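Local coordinates for protein BtGH115A (PDB 5BY3) that acts as a family GH115 4-O-methyl-alpha-glucuronidase with specificity for decorated arabinogalactans, probably by hydrolysing off their 4-O-methyl-glucuronic acid, at residues V70-Q75 and H114-G119; E499-T504 and Q568-L573; K733-V736 and Q740-R743. One frame throughout, in Å; residues are numbered along the deposited sequence.

Interaction 1: residues V70-Q75 and H114-G119; sequences VGTIGQ and HGTAYG
T116 meets T72 and G71 where helix 113-126 packs on strand 68-72. The strand belongs to a mixed sheet near the N-terminus of the chain, paired in parallel with strands 28-31 and 106-110. The helix follows strand 106-110, so the contact is between one strand and the helix that leaves its sheet neighbour. Along the helix, H114 comes first and points its CB away from the strand; its O takes the N-H of Y118. G115 is next; its O is bonded by the N of G119, and its own N by OD1 of D112. T116 then carries the contact. Its OG1 lies 2.8 Å from OG1 of T72, and the two side chains cross at about a right angle. The same OG1 also faces the backbone of the strand, 3.5 Å from CA of T72 and 3.7 Å from C of G71. The methyl of T116 takes the other branch. With OG1 beside the backbone N (chi1 -55°), CG2 falls anti to that N and rests 3.9 Å from C of G71, on the glycine backbone. From A117 to G119 the helix runs on, and A117 and T116 lie against helix 38-55. Each hydroxyl of the pair has a hydrogen bond outside the two segments. OG1 of T116 is bonded to O of D112, the residue just before the helix, and OG1 of T72 to OE2 of E36. The chemistry is therefore a buried polar point with a little methyl-to-backbone packing beside it. Two oxygens sit close together inside the protein, and D112 and E36 provide a partner for each.

Interaction 2: residues E499-T504 and Q568-L573; sequences EFMGNT and QMNRKL
M501 and L573 bring their CA atoms to 6.4 Å where a type I beta turn, F500 to N503, sits against helix 552-580. The turn is closed by N503 N on F500 O at 3.1 Å. It lies in the loop between helices 476-495 and 523-543, so the contact seats this loop on a later helix. No hydrogen bond crosses it. M501, a selenomethionine, fills the centre. Its CB touches CD1 of L573 at 3.7 Å, an apolar contact. Its chain then bends twice (chi2 -64°, chi3 -56°), which brings the far end round to N570, and the two side chains cross at about a right angle. SE lies 3.4 Å from OD1 of N570, and CE is just as near. The carboxamide of N570 has its polar bonds with other residues: OD1 with NE of R529 on helix 523-543, ND2 with O of A566 one turn back. At the start of 499-504, OE2 of E499 is bonded to the backbone N atoms of W405 and L406, next to L404 of the nickel site. The second methyl of L573, CD2, lies 3.9 Å from CA of G502.

Interaction 3: residues K733-V736 and Q740-R743; sequences KENV and QAIR
N735 meets A741 and Q740 where helix 730-738 gives way to strand 741-748. The amide of N735 lies beside the start of the strand. Its OD1 is 3.5 Å from CA of A741, and its ND2 is 4.0 Å from CB of the same alanine. CG stands anti to the carbonyl carbon (chi1 -83°), which turns the amide from the helix toward the strand. One weak hydrogen bond joins the backbones, Q740 N to N735 O, long at 3.4 Å and bent to 126° at the hydrogen. OD1 of N735 also comes within 3.6 Å of O of Q740. R738 probably eases the meeting of these two oxygens, because its NH2 is bonded to OD1 of N735 and its NE to O of Q740. With an alanine in place of N735, NH2 of R738 would probably lose the OD1 acceptor and a gap would be likely to open beside A741. Further out, NH1 of R743 gives a hydrogen bond to O of I742 at 3.0 Å, and its NH2 forms a salt bridge with E731, one turn before N735. Q740 turns the other way. Its amide is bonded to R695, Q770 and D769, and a sulfate ion, probably from the crystallisation liquor, lies about 5 Å from its side chain. The contact is thus a short helix-to-strand connection in the C-terminal family domain. Strand 741-748 pairs antiparallel with strand 689-696, through A741 with L696 and R743 with I694, and helix 730-738 lies directly before it in the chain.

The three contacts follow one another along the chain without overlap. Interaction 1 belongs to the mixed sheet near the N-terminus. The eight parallel strands of the TIM-type barrel come next in the chain. Interaction 2 joins a loop and a helix in the helical region after the barrel strands, and interaction 3 lies in the C-terminal domain. Interaction 1 is remote: its centre is about 50 Å from that of interaction 2 and about 49 Å from that of interaction 3, across the chain's centre from both. Interactions 2 and 3 have centres about 19 Å apart and touch, with CE2 of F500 4.0 Å from O of V736. The helical region and the C-terminal domain therefore pack together here.

Interaction 1: residues V70-Q75 and H114-G119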
loop_
_atom_site.group_PDB
_atom_site.type_symbol
_atom_site.label_atom_id
_atom_site.label_comp_id
_atom_site.label_asym_id
_atom_site.label_seq_id
_atom_site.Cartn_x
_atom_site.Cartn_y
_atom_site.Cartn_z
ATOM N N VAL A 70 20.223 2.114 -27.096
ATOM C CA VAL A 70 20.020 2.441 -25.681
ATOM C C VAL A 70 21.306 2.836 -24.965
ATOM O O VAL A 70 22.346 2.190 -25.139
ATOM C CB VAL A 70 19.276 1.328 -24.880
ATOM C CG1 VAL A 70 18.220 0.619 -25.720
ATOM C CG2 VAL A 70 20.229 0.303 -24.303
ATOM N N GLY A 71 21.220 3.877 -24.137
ATOM C CA GLY A 71 22.338 4.220 -23.264
ATOM C C GLY A 71 22.136 5.358 -22.284
ATOM O O GLY A 71 21.210 6.185 -22.403
ATOM N N THR A 72 23.044 5.392 -21.321
ATOM C CA THR A 72 23.147 6.460 -20.329
ATOM C C THR A 72 24.029 7.613 -20.858
ATOM O O THR A 72 25.134 7.374 -21.378
ATOM C CB THR A 72 23.758 5.900 -19.025
ATOM O OG1 THR A 72 23.151 4.638 -18.721
ATOM C CG2 THR A 72 23.588 6.862 -17.831
ATOM N N ILE A 73 23.494 8.836 -20.753
ATOM C CA ILE A 73 24.242 10.114 -20.751
ATOM C C ILE A 73 25.716 9.956 -20.363
ATOM O O ILE A 73 26.033 9.389 -19.304
ATOM C CB ILE A 73 23.511 11.178 -19.862
ATOM C CG1 ILE A 73 22.742 12.176 -20.728
ATOM C CG2 ILE A 73 24.451 12.000 -18.989
ATOM C CD1 ILE A 73 21.575 11.573 -21.472
ATOM N N GLY A 74 26.586 10.403 -21.275
ATOM C CA GLY A 74 28.047 10.466 -21.092
ATOM C C GLY A 74 28.720 9.216 -20.556
ATOM O O GLY A 74 29.625 9.302 -19.716
ATOM N N GLN A 75 28.255 8.064 -21.039
ATOM C CA GLN A 75 28.797 6.765 -20.645
ATOM C C GLN A 75 28.715 5.825 -21.847
ATOM O O GLN A 75 29.267 4.712 -21.833
ATOM C CB GLN A 75 28.046 6.201 -19.423
ATOM C CG GLN A 75 28.494 6.774 -18.082
ATOM C CD GLN A 75 27.667 6.270 -16.921
ATOM O OE1 GLN A 75 27.365 5.079 -16.828
ATOM N NE2 GLN A 75 27.290 7.178 -16.028
ATOM N N HIS A 114 19.600 3.698 -13.688
ATOM C CA HIS A 114 18.208 3.367 -13.435
ATOM C C HIS A 114 17.291 3.984 -14.476
ATOM O O HIS A 114 16.411 3.310 -15.028
ATOM C CB HIS A 114 17.829 3.688 -11.994
ATOM C CG HIS A 114 18.283 2.631 -11.040
ATOM N ND1 HIS A 114 19.601 2.482 -10.677
ATOM C CD2 HIS A 114 17.614 1.617 -10.443
ATOM C CE1 HIS A 114 19.725 1.441 -9.871
ATOM N NE2 HIS A 114 18.531 0.905 -9.701
ATOM N N GLY A 115 17.588 5.229 -14.834
ATOM C CA GLY A 115 16.878 5.915 -15.903
ATOM C C GLY A 115 16.903 5.168 -17.213
ATOM O O GLY A 115 15.893 5.071 -17.901
ATOM N N THR A 116 18.061 4.653 -17.580
ATOM C CA THR A 116 18.184 3.874 -18.790
ATOM C C THR A 116 17.286 2.623 -18.687
ATOM O O THR A 116 16.523 2.353 -19.609
ATOM C CB THR A 116 19.660 3.520 -19.032
ATOM O OG1 THR A 116 20.411 4.734 -19.041
ATOM C CG2 THR A 116 19.864 2.784 -20.369
ATOM N N ALA A 117 17.359 1.907 -17.552
ATOM C CA ALA A 117 16.533 0.722 -17.301
ATOM C C ALA A 117 15.041 1.022 -17.481
ATOM O O ALA A 117 14.315 0.253 -18.149
ATOM C CB ALA A 117 16.796 0.168 -15.908
ATOM N N TYR A 118 14.598 2.154 -16.912
ATOM C CA TYR A 118 13.180 2.499 -16.893
ATOM C C TYR A 118 12.680 2.863 -18.281
ATOM O O TYR A 118 11.517 2.535 -18.639
ATOM C CB TYR A 118 12.912 3.590 -15.864
ATOM C CG TYR A 118 13.190 3.165 -14.446
ATOM C CD1 TYR A 118 12.898 1.856 -14.030
ATOM C CD2 TYR A 118 13.717 4.064 -13.496
ATOM C CE1 TYR A 118 13.114 1.442 -12.739
ATOM C CE2 TYR A 118 13.943 3.642 -12.176
ATOM C CZ TYR A 118 13.649 2.323 -11.808
ATOM O OH TYR A 118 13.848 1.821 -10.521
ATOM N N GLY A 119 13.565 3.511 -19.064
ATOM C CA GLY A 119 13.330 3.783 -20.512
ATOM C C GLY A 119 13.047 2.558 -21.371
ATOM O O GLY A 119 12.099 2.545 -22.156
#

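Interaction 2: residues E499-T504 and Q568-L573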
loop_
_atom_site.group_PDB
_atom_site.type_symbol
_atom_site.label_atom_id
_atom_site.label_comp_id
_atom_site.label_asym_id
_atom_site.label_seq_id
_atom_site.Cartn_x
_atom_site.Cartn_y
_atom_site.Cartn_z
ATOM N N GLU A 499 -12.033 -9.512 7.313
ATOM C CA GLU A 499 -11.366 -9.914 8.528
ATOM C C GLU A 499 -11.926 -9.283 9.782
ATOM O O GLU A 499 -11.792 -9.888 10.824
ATOM C CB GLU A 499 -9.862 -9.620 8.435
ATOM C CG GLU A 499 -9.139 -10.365 7.325
ATOM C CD GLU A 499 -9.051 -9.561 6.040
ATOM O OE1 GLU A 499 -9.939 -8.712 5.868
ATOM O OE2 GLU A 499 -8.114 -9.780 5.190
ATOM N N PHE A 500 -12.577 -8.111 9.700
ATOM C CA PHE A 500 -13.275 -7.473 10.856
ATOM C C PHE A 500 -14.754 -7.908 11.111
ATOM O O PHE A 500 -15.412 -7.397 12.039
ATOM C CB PHE A 500 -13.231 -5.923 10.811
ATOM C CG PHE A 500 -11.893 -5.318 10.460
ATOM C CD1 PHE A 500 -10.686 -6.023 10.593
ATOM C CD2 PHE A 500 -11.845 -3.974 10.007
ATOM C CE1 PHE A 500 -9.461 -5.424 10.216
ATOM C CE2 PHE A 500 -10.630 -3.357 9.674
ATOM C CZ PHE A 500 -9.424 -4.084 9.776
HETATM N N MSE A 501 -15.278 -8.842 10.325
HETATM C CA MSE A 501 -16.728 -9.162 10.350
HETATM C C MSE A 501 -17.145 -9.974 11.538
HETATM O O MSE A 501 -18.342 -10.132 11.771
HETATM C CB MSE A 501 -17.206 -9.909 9.102
HETATM C CG MSE A 501 -17.206 -8.976 7.896
HETATM SE SE MSE A 501 -18.498 -7.518 8.121
HETATM C CE MSE A 501 -20.110 -8.577 8.438
ATOM N N GLY A 502 -16.176 -10.503 12.290
ATOM C CA GLY A 502 -16.456 -11.174 13.554
ATOM C C GLY A 502 -16.636 -10.234 14.736
ATOM O O GLY A 502 -17.084 -10.672 15.816
ATOM N N ASN A 503 -16.296 -8.945 14.555
ATOM C CA ASN A 503 -16.283 -7.975 15.663
ATOM C C ASN A 503 -15.422 -8.507 16.833
ATOM O O ASN A 503 -15.832 -8.479 17.990
ATOM C CB ASN A 503 -17.741 -7.640 16.122
ATOM C CG ASN A 503 -17.839 -6.349 16.963
ATOM O OD1 ASN A 503 -16.934 -5.494 16.951
ATOM N ND2 ASN A 503 -18.952 -6.204 17.696
ATOM N N THR A 504 -14.255 -9.053 16.522
ATOM C CA THR A 504 -13.340 -9.577 17.538
ATOM C C THR A 504 -12.131 -8.630 17.604
ATOM O O THR A 504 -11.984 -7.736 16.782
ATOM C CB THR A 504 -12.828 -11.003 17.178
ATOM O OG1 THR A 504 -12.278 -10.993 15.868
ATOM C CG2 THR A 504 -13.926 -12.053 17.226
ATOM N N GLN A 568 -18.615 -14.376 0.707
ATOM C CA GLN A 568 -18.798 -15.594 1.463
ATOM C C GLN A 568 -18.404 -15.437 2.931
ATOM O O GLN A 568 -18.941 -16.161 3.807
ATOM C CB GLN A 568 -18.051 -16.766 0.783
ATOM C CG GLN A 568 -18.651 -17.230 -0.549
ATOM C CD GLN A 568 -20.136 -17.565 -0.443
ATOM O OE1 GLN A 568 -20.557 -18.340 0.420
ATOM N NE2 GLN A 568 -20.938 -16.943 -1.289
HETATM N N MSE A 569 -17.480 -14.499 3.191
HETATM C CA MSE A 569 -17.127 -14.099 4.560
HETATM C C MSE A 569 -18.270 -13.357 5.171
HETATM O O MSE A 569 -18.639 -13.618 6.321
HETATM C CB MSE A 569 -15.853 -13.234 4.585
HETATM C CG MSE A 569 -15.176 -13.046 5.953
HETATM SE SE MSE A 569 -14.522 -14.708 6.829
HETATM C CE MSE A 569 -13.200 -15.704 5.780
ATOM N N ASN A 570 -18.852 -12.414 4.426
ATOM C CA ASN A 570 -20.005 -11.693 4.961
ATOM C C ASN A 570 -21.174 -12.639 5.208
ATOM O O ASN A 570 -21.781 -12.621 6.269
ATOM C CB ASN A 570 -20.328 -10.466 4.123
ATOM C CG ASN A 570 -19.413 -9.298 4.459
ATOM O OD1 ASN A 570 -19.852 -8.318 5.065
ATOM N ND2 ASN A 570 -18.112 -9.400 4.085
ATOM N N ARG A 571 -21.428 -13.521 4.256
ATOM C CA ARG A 571 -22.419 -14.597 4.431
ATOM C C ARG A 571 -22.184 -15.429 5.676
ATOM O O ARG A 571 -23.105 -15.632 6.445
ATOM C CB ARG A 571 -22.460 -15.497 3.193
ATOM C CG ARG A 571 -23.050 -14.795 1.979
ATOM C CD ARG A 571 -23.687 -15.778 1.020
ATOM N NE ARG A 571 -24.360 -15.071 -0.062
ATOM C CZ ARG A 571 -24.583 -15.568 -1.277
ATOM N NH1 ARG A 571 -24.175 -16.788 -1.613
ATOM N NH2 ARG A 571 -25.186 -14.810 -2.168
ATOM N N LYS A 572 -20.946 -15.896 5.871
ATOM C CA LYS A 572 -20.627 -16.802 6.973
ATOM C C LYS A 572 -20.933 -16.152 8.307
ATOM O O LYS A 572 -21.568 -16.766 9.199
ATOM C CB LYS A 572 -19.151 -17.237 6.944
ATOM C CG LYS A 572 -18.750 -18.278 8.021
ATOM C CD LYS A 572 -17.236 -18.461 8.098
ATOM C CE LYS A 572 -16.543 -17.373 8.934
ATOM N NZ LYS A 572 -15.081 -17.612 9.033
ATOM N N LEU A 573 -20.489 -14.908 8.427
ATOM C CA LEU A 573 -20.593 -14.182 9.677
ATOM C C LEU A 573 -21.960 -13.514 9.830
ATOM O O LEU A 573 -22.485 -13.464 10.940
ATOM C CB LEU A 573 -19.376 -13.208 9.867
ATOM C CG LEU A 573 -18.114 -14.054 10.164
ATOM C CD1 LEU A 573 -16.856 -13.616 9.442
ATOM C CD2 LEU A 573 -17.873 -14.225 11.653
#

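Interaction 3: residues K733-V736 and Q740-R743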
loop_
_atom_site.group_PDB
_atom_site.type_symbol
_atom_site.label_atom_id
_atom_site.label_comp_id
_atom_site.label_asym_id
_atom_site.label_seq_id
_atom_site.Cartn_x
_atom_site.Cartn_y
_atom_site.Cartn_z
ATOM N N LYS A 733 -9.214 2.479 18.174
ATOM C CA LYS A 733 -9.385 1.080 17.775
ATOM C C LYS A 733 -10.715 0.975 17.054
ATOM O O LYS A 733 -10.795 0.394 15.994
ATOM C CB LYS A 733 -9.344 0.136 18.993
ATOM C CG LYS A 733 -7.930 -0.228 19.438
ATOM C CD LYS A 733 -7.955 -0.980 20.756
ATOM C CE LYS A 733 -6.547 -1.292 21.274
ATOM N NZ LYS A 733 -6.628 -1.920 22.633
ATOM N N GLU A 734 -11.735 1.558 17.662
ATOM C CA GLU A 734 -13.054 1.724 17.102
ATOM C C GLU A 734 -12.953 2.425 15.756
ATOM O O GLU A 734 -13.535 1.953 14.779
ATOM C CB GLU A 734 -13.915 2.552 18.072
ATOM C CG GLU A 734 -14.978 1.802 18.857
ATOM C CD GLU A 734 -14.586 0.372 19.187
ATOM O OE1 GLU A 734 -13.681 0.195 20.022
ATOM O OE2 GLU A 734 -15.175 -0.577 18.617
ATOM N N ASN A 735 -12.211 3.538 15.719
ATOM C CA ASN A 735 -12.110 4.373 14.537
ATOM C C ASN A 735 -11.642 3.529 13.342
ATOM O O ASN A 735 -12.309 3.493 12.347
ATOM C CB ASN A 735 -11.143 5.554 14.763
ATOM C CG ASN A 735 -11.791 6.767 15.489
ATOM O OD1 ASN A 735 -12.956 6.738 15.946
ATOM N ND2 ASN A 735 -11.011 7.857 15.586
ATOM N N VAL A 736 -10.512 2.846 13.439
ATOM C CA VAL A 736 -9.908 2.201 12.269
ATOM C C VAL A 736 -10.622 0.921 11.789
ATOM O O VAL A 736 -10.511 0.560 10.639
ATOM C CB VAL A 736 -8.414 1.910 12.504
ATOM C CG1 VAL A 736 -7.649 3.214 12.670
ATOM C CG2 VAL A 736 -8.204 0.996 13.711
ATOM N N GLN A 740 -14.600 5.242 10.499
ATOM C CA GLN A 740 -15.201 6.539 10.809
ATOM C C GLN A 740 -14.901 6.923 12.238
ATOM O O GLN A 740 -15.059 6.082 13.156
ATOM C CB GLN A 740 -16.728 6.532 10.654
ATOM C CG GLN A 740 -17.268 6.282 9.266
ATOM C CD GLN A 740 -18.753 6.440 9.193
ATOM O OE1 GLN A 740 -19.479 5.968 10.056
ATOM N NE2 GLN A 740 -19.220 7.123 8.170
ATOM N N ALA A 741 -14.486 8.184 12.420
ATOM C CA ALA A 741 -14.647 8.879 13.710
ATOM C C ALA A 741 -16.106 9.262 13.808
ATOM O O ALA A 741 -16.754 9.516 12.784
ATOM C CB ALA A 741 -13.774 10.114 13.807
ATOM N N ILE A 742 -16.621 9.272 15.037
ATOM C CA ILE A 742 -18.028 9.420 15.310
ATOM C C ILE A 742 -18.186 10.420 16.451
ATOM O O ILE A 742 -17.634 10.197 17.538
ATOM C CB ILE A 742 -18.694 8.100 15.748
ATOM C CG1 ILE A 742 -18.662 7.039 14.631
ATOM C CG2 ILE A 742 -20.132 8.361 16.264
ATOM C CD1 ILE A 742 -19.434 5.744 14.963
ATOM N N ARG A 743 -18.946 11.502 16.205
ATOM C CA ARG A 743 -19.283 12.490 17.240
ATOM C C ARG A 743 -20.782 12.735 17.283
ATOM O O ARG A 743 -21.385 13.224 16.314
ATOM C CB ARG A 743 -18.506 13.807 17.062
ATOM C CG ARG A 743 -17.034 13.708 17.375
ATOM C CD ARG A 743 -16.783 13.639 18.892
ATOM N NE ARG A 743 -15.348 13.439 19.197
ATOM C CZ ARG A 743 -14.748 12.254 19.389
ATOM N NH1 ARG A 743 -15.422 11.117 19.318
ATOM N NH2 ARG A 743 -13.443 12.209 19.623
#